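Local structure of IRMA (Escherichia coli CFT073, 5EK5) at residues Gln6-Trp18 against Val104-Tyr116. The protein is a secreted virulence-associated protein with a fibronectin-like fold that probably mimics interleukin receptors. Sequence-based numbering, arbitrary orientation.
Sequences QRYISIRNTDTIW and VSLPLSVFDPQDY. With EDO (1,2-ethanediol), chain F.
Q114 lies beside R12 where two parallel strands part, and its long side chain suits a place that must reach past the last backbone bond. Its CB packs on R12 CB at 3.9 Å. With CG anti to the backbone N (chi1 -163°) and the chain straight beyond, CG lies over a face of the Y116 ring, CD runs on past R12 CB, and OE1 ends 3.5 Å from R12 CB. Two waters each donate to OE1: one passes the link to R12 NH1 and N13 O, the other to N13 N, so the amide oxygen continues the pairing through solvent.

Before this point the pairing is direct. I9 N bonds V110 O, D112 N reaches I9 O, I11 N meets D112 O, and Q114 N bonds I11 O. P113, lacking an N-H, fits a position whose nitrogen this register leaves unused. On the face that carries S10 and D112, Y8 OH donates to the anti lone pair of D112 OD2 at 2.6 Å, the ring and carboxylate planes 56° apart. Branched I9 fills the other face, its CG1 3.8 Å from V110 CG1 and its CG2 beside the F111 ring.

Within this chain, strand 111-113 is an outermost strand of the mixed sheet of this β-sandwich, and the backbone of Q114 also bonds the second subunit; strand 23-31 flanks 9-19 on its other side, while I9 and F111 pack against strand 42-49 of the opposing sheet.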
# COMPACT_ATOMS: atom_id res chain seq x y z
N GLN B 6 17.35 1.06 -13.55
CA GLN B 6 16.89 0.45 -14.80
C GLN B 6 15.37 0.24 -14.83
O GLN B 6 14.63 1.10 -15.31
CB GLN B 6 17.60 -0.89 -15.03
CG GLN B 6 17.65 -1.81 -13.82
CD GLN B 6 17.54 -3.28 -14.20
OE1 GLN B 6 16.63 -3.67 -14.93
NE2 GLN B 6 18.46 -4.09 -13.71
N ARG B 7 14.92 -0.90 -14.32
CA ARG B 7 13.50 -1.26 -14.28
C ARG B 7 12.94 -0.82 -12.95
O ARG B 7 13.68 -0.31 -12.12
CB ARG B 7 13.31 -2.78 -14.48
CG ARG B 7 13.55 -3.29 -15.90
CD ARG B 7 13.73 -4.82 -15.93
NE ARG B 7 15.02 -5.18 -15.35
CZ ARG B 7 15.46 -6.42 -15.13
NH1 ARG B 7 14.73 -7.47 -15.47
NH2 ARG B 7 16.65 -6.60 -14.57
N TYR B 8 11.65 -1.01 -12.75
CA TYR B 8 10.99 -0.53 -11.53
C TYR B 8 10.24 -1.66 -10.85
O TYR B 8 9.47 -2.39 -11.48
CB TYR B 8 10.04 0.61 -11.88
CG TYR B 8 9.21 1.15 -10.73
CD1 TYR B 8 9.74 2.05 -9.81
CD2 TYR B 8 7.88 0.76 -10.57
CE1 TYR B 8 8.96 2.55 -8.77
CE2 TYR B 8 7.11 1.24 -9.53
CZ TYR B 8 7.65 2.13 -8.63
OH TYR B 8 6.87 2.61 -7.61
N ILE B 9 10.48 -1.81 -9.55
CA ILE B 9 9.65 -2.67 -8.70
C ILE B 9 9.30 -1.94 -7.41
O ILE B 9 10.15 -1.74 -6.55
CB ILE B 9 10.36 -3.98 -8.31
CG1 ILE B 9 10.76 -4.77 -9.56
CG2 ILE B 9 9.47 -4.83 -7.42
CD1 ILE B 9 11.67 -5.93 -9.26
N SER B 10 8.03 -1.57 -7.28
CA SER B 10 7.53 -1.12 -6.00
C SER B 10 7.26 -2.38 -5.19
O SER B 10 6.84 -3.40 -5.72
CB SER B 10 6.27 -0.28 -6.16
OG SER B 10 5.16 -1.10 -6.47
N ILE B 11 7.52 -2.31 -3.89
CA ILE B 11 7.34 -3.47 -3.04
C ILE B 11 6.80 -3.02 -1.69
O ILE B 11 7.28 -2.06 -1.10
CB ILE B 11 8.66 -4.27 -2.88
CG1 ILE B 11 8.45 -5.50 -2.01
CG2 ILE B 11 9.78 -3.39 -2.34
CD1 ILE B 11 9.60 -6.49 -2.05
N ARG B 12 5.77 -3.71 -1.24
CA ARG B 12 5.13 -3.39 0.02
C ARG B 12 4.54 -4.64 0.66
O ARG B 12 4.21 -5.60 -0.03
CB ARG B 12 4.05 -2.33 -0.18
CG ARG B 12 2.87 -2.77 -1.03
CD ARG B 12 1.92 -1.61 -1.30
NE ARG B 12 0.73 -2.02 -2.03
CZ ARG B 12 -0.43 -2.37 -1.47
NH1 ARG B 12 -0.55 -2.35 -0.15
NH2 ARG B 12 -1.46 -2.72 -2.22
N ASN B 13 4.42 -4.61 1.98
CA ASN B 13 3.83 -5.71 2.72
C ASN B 13 2.31 -5.53 2.77
O ASN B 13 1.82 -4.48 3.19
CB ASN B 13 4.42 -5.78 4.12
CG ASN B 13 3.65 -6.71 5.03
OD1 ASN B 13 3.16 -6.30 6.08
ND2 ASN B 13 3.55 -7.97 4.63
N THR B 14 1.58 -6.55 2.33
CA THR B 14 0.14 -6.43 2.16
C THR B 14 -0.67 -7.27 3.16
O THR B 14 -1.87 -7.04 3.32
CB THR B 14 -0.29 -6.84 0.74
OG1 THR B 14 0.22 -8.15 0.46
CG2 THR B 14 0.23 -5.84 -0.28
N ASP B 15 -0.01 -8.19 3.84
CA ASP B 15 -0.69 -9.05 4.80
C ASP B 15 0.26 -9.90 5.62
O ASP B 15 1.44 -10.06 5.27
CB ASP B 15 -1.67 -9.98 4.06
CG ASP B 15 -2.78 -10.51 4.96
OD1 ASP B 15 -2.73 -10.27 6.19
OD2 ASP B 15 -3.70 -11.17 4.43
N THR B 16 -0.26 -10.44 6.71
CA THR B 16 0.46 -11.38 7.55
C THR B 16 -0.45 -12.57 7.77
O THR B 16 -1.57 -12.42 8.25
CB THR B 16 0.86 -10.77 8.90
OG1 THR B 16 1.90 -9.80 8.71
CG2 THR B 16 1.36 -11.85 9.86
N ILE B 17 0.02 -13.76 7.43
CA ILE B 17 -0.82 -14.94 7.54
C ILE B 17 -0.28 -15.88 8.60
O ILE B 17 0.86 -16.32 8.54
CB ILE B 17 -0.92 -15.69 6.20
CG1 ILE B 17 -1.46 -14.77 5.10
CG2 ILE B 17 -1.80 -16.93 6.34
CD1 ILE B 17 -1.09 -15.21 3.70
N TRP B 18 -1.12 -16.17 9.60
CA TRP B 18 -0.74 -17.08 10.67
C TRP B 18 -0.97 -18.51 10.22
O TRP B 18 -2.07 -18.88 9.84
CB TRP B 18 -1.51 -16.78 11.96
CG TRP B 18 -1.10 -15.50 12.62
CD1 TRP B 18 -0.08 -15.34 13.52
CD2 TRP B 18 -1.69 -14.20 12.47
NE1 TRP B 18 0.00 -14.03 13.92
CE2 TRP B 18 -0.99 -13.31 13.28
CE3 TRP B 18 -2.76 -13.72 11.70
CZ2 TRP B 18 -1.30 -11.95 13.37
CZ3 TRP B 18 -3.08 -12.37 11.78
CH2 TRP B 18 -2.35 -11.51 12.61
N VAL B 104 21.61 -14.14 -12.15
CA VAL B 104 22.07 -12.77 -12.30
C VAL B 104 21.67 -11.90 -11.10
O VAL B 104 20.53 -11.97 -10.61
CB VAL B 104 21.57 -12.11 -13.62
CG1 VAL B 104 20.07 -11.83 -13.58
CG2 VAL B 104 22.32 -10.81 -13.93
N SER B 105 22.62 -11.08 -10.67
CA SER B 105 22.45 -10.15 -9.55
C SER B 105 21.57 -8.97 -9.92
O SER B 105 21.71 -8.40 -10.99
CB SER B 105 23.81 -9.65 -9.05
OG SER B 105 23.70 -8.84 -7.89
N LEU B 106 20.64 -8.61 -9.03
CA LEU B 106 19.72 -7.51 -9.29
C LEU B 106 20.05 -6.29 -8.44
O LEU B 106 20.10 -6.38 -7.21
CB LEU B 106 18.28 -7.96 -9.03
CG LEU B 106 17.20 -6.91 -9.30
CD1 LEU B 106 17.04 -6.69 -10.79
CD2 LEU B 106 15.89 -7.35 -8.68
N PRO B 107 20.29 -5.14 -9.09
CA PRO B 107 20.55 -3.86 -8.42
C PRO B 107 19.42 -3.47 -7.47
O PRO B 107 18.26 -3.52 -7.86
CB PRO B 107 20.66 -2.87 -9.58
CG PRO B 107 21.04 -3.70 -10.75
CD PRO B 107 20.34 -5.01 -10.56
N LEU B 108 19.77 -3.09 -6.25
CA LEU B 108 18.77 -2.79 -5.23
C LEU B 108 18.07 -1.47 -5.50
O LEU B 108 17.02 -1.19 -4.92
CB LEU B 108 19.42 -2.78 -3.84
CG LEU B 108 20.09 -4.08 -3.39
CD1 LEU B 108 20.36 -4.05 -1.89
CD2 LEU B 108 19.24 -5.29 -3.76
N SER B 109 18.64 -0.65 -6.37
CA SER B 109 18.06 0.64 -6.73
C SER B 109 16.74 0.49 -7.48
O SER B 109 15.93 1.42 -7.53
CB SER B 109 19.05 1.46 -7.56
OG SER B 109 19.48 0.74 -8.70
N VAL B 110 16.53 -0.69 -8.06
CA VAL B 110 15.31 -1.00 -8.78
C VAL B 110 14.08 -0.91 -7.87
O VAL B 110 13.00 -0.49 -8.29
CB VAL B 110 15.39 -2.41 -9.42
CG1 VAL B 110 14.01 -2.89 -9.86
CG2 VAL B 110 16.36 -2.41 -10.58
N PHE B 111 14.27 -1.28 -6.61
CA PHE B 111 13.17 -1.35 -5.65
C PHE B 111 12.65 0.02 -5.21
O PHE B 111 13.42 0.95 -4.99
CB PHE B 111 13.58 -2.16 -4.42
CG PHE B 111 13.68 -3.63 -4.67
CD1 PHE B 111 12.53 -4.39 -4.86
CD2 PHE B 111 14.91 -4.26 -4.71
CE1 PHE B 111 12.62 -5.75 -5.10
CE2 PHE B 111 15.00 -5.62 -4.95
CZ PHE B 111 13.85 -6.37 -5.14
N ASP B 112 11.33 0.11 -5.09
CA ASP B 112 10.68 1.28 -4.53
C ASP B 112 9.89 0.84 -3.29
O ASP B 112 8.68 0.64 -3.37
CB ASP B 112 9.76 1.92 -5.56
CG ASP B 112 9.20 3.25 -5.11
OD1 ASP B 112 9.75 3.84 -4.17
OD2 ASP B 112 8.19 3.71 -5.70
N PRO B 113 10.58 0.70 -2.15
CA PRO B 113 10.03 0.09 -0.94
C PRO B 113 9.05 0.98 -0.18
O PRO B 113 9.16 2.20 -0.26
CB PRO B 113 11.27 -0.17 -0.10
CG PRO B 113 12.18 0.95 -0.46
CD PRO B 113 11.96 1.18 -1.93
N GLN B 114 8.13 0.38 0.56
CA GLN B 114 7.30 1.15 1.48
C GLN B 114 8.04 1.38 2.79
O GLN B 114 7.90 0.60 3.73
CB GLN B 114 5.96 0.45 1.72
CG GLN B 114 4.92 1.36 2.33
CD GLN B 114 3.59 0.69 2.61
OE1 GLN B 114 3.51 -0.53 2.76
NE2 GLN B 114 2.53 1.49 2.64
N ASP B 115 8.83 2.46 2.85
CA ASP B 115 9.62 2.75 4.05
C ASP B 115 8.96 3.79 4.94
O ASP B 115 9.61 4.72 5.43
CB ASP B 115 11.02 3.25 3.66
CG ASP B 115 10.97 4.39 2.67
OD1 ASP B 115 9.87 4.70 2.17
OD2 ASP B 115 12.04 4.98 2.39
N TYR B 116 7.66 3.64 5.16
CA TYR B 116 6.89 4.57 5.96
C TYR B 116 5.75 3.81 6.60
O TYR B 116 5.23 2.87 6.01
CB TYR B 116 6.35 5.73 5.12
CG TYR B 116 5.53 5.27 3.94
CD1 TYR B 116 4.17 5.01 4.08
CD2 TYR B 116 6.12 5.08 2.70
CE1 TYR B 116 3.42 4.58 3.01
CE2 TYR B 116 5.38 4.66 1.62
CZ TYR B 116 4.03 4.40 1.79
OH TYR B 116 3.29 3.97 0.71
C1 EDO F . 10.42 4.83 -1.40
O1 EDO F . 11.18 4.60 -0.25
C2 EDO F . 9.01 5.26 -1.00
O2 EDO F . 8.10 4.47 -1.72
O HOH W 1 1.34 -1.61 2.27
O HOH W 2 5.18 -2.35 3.31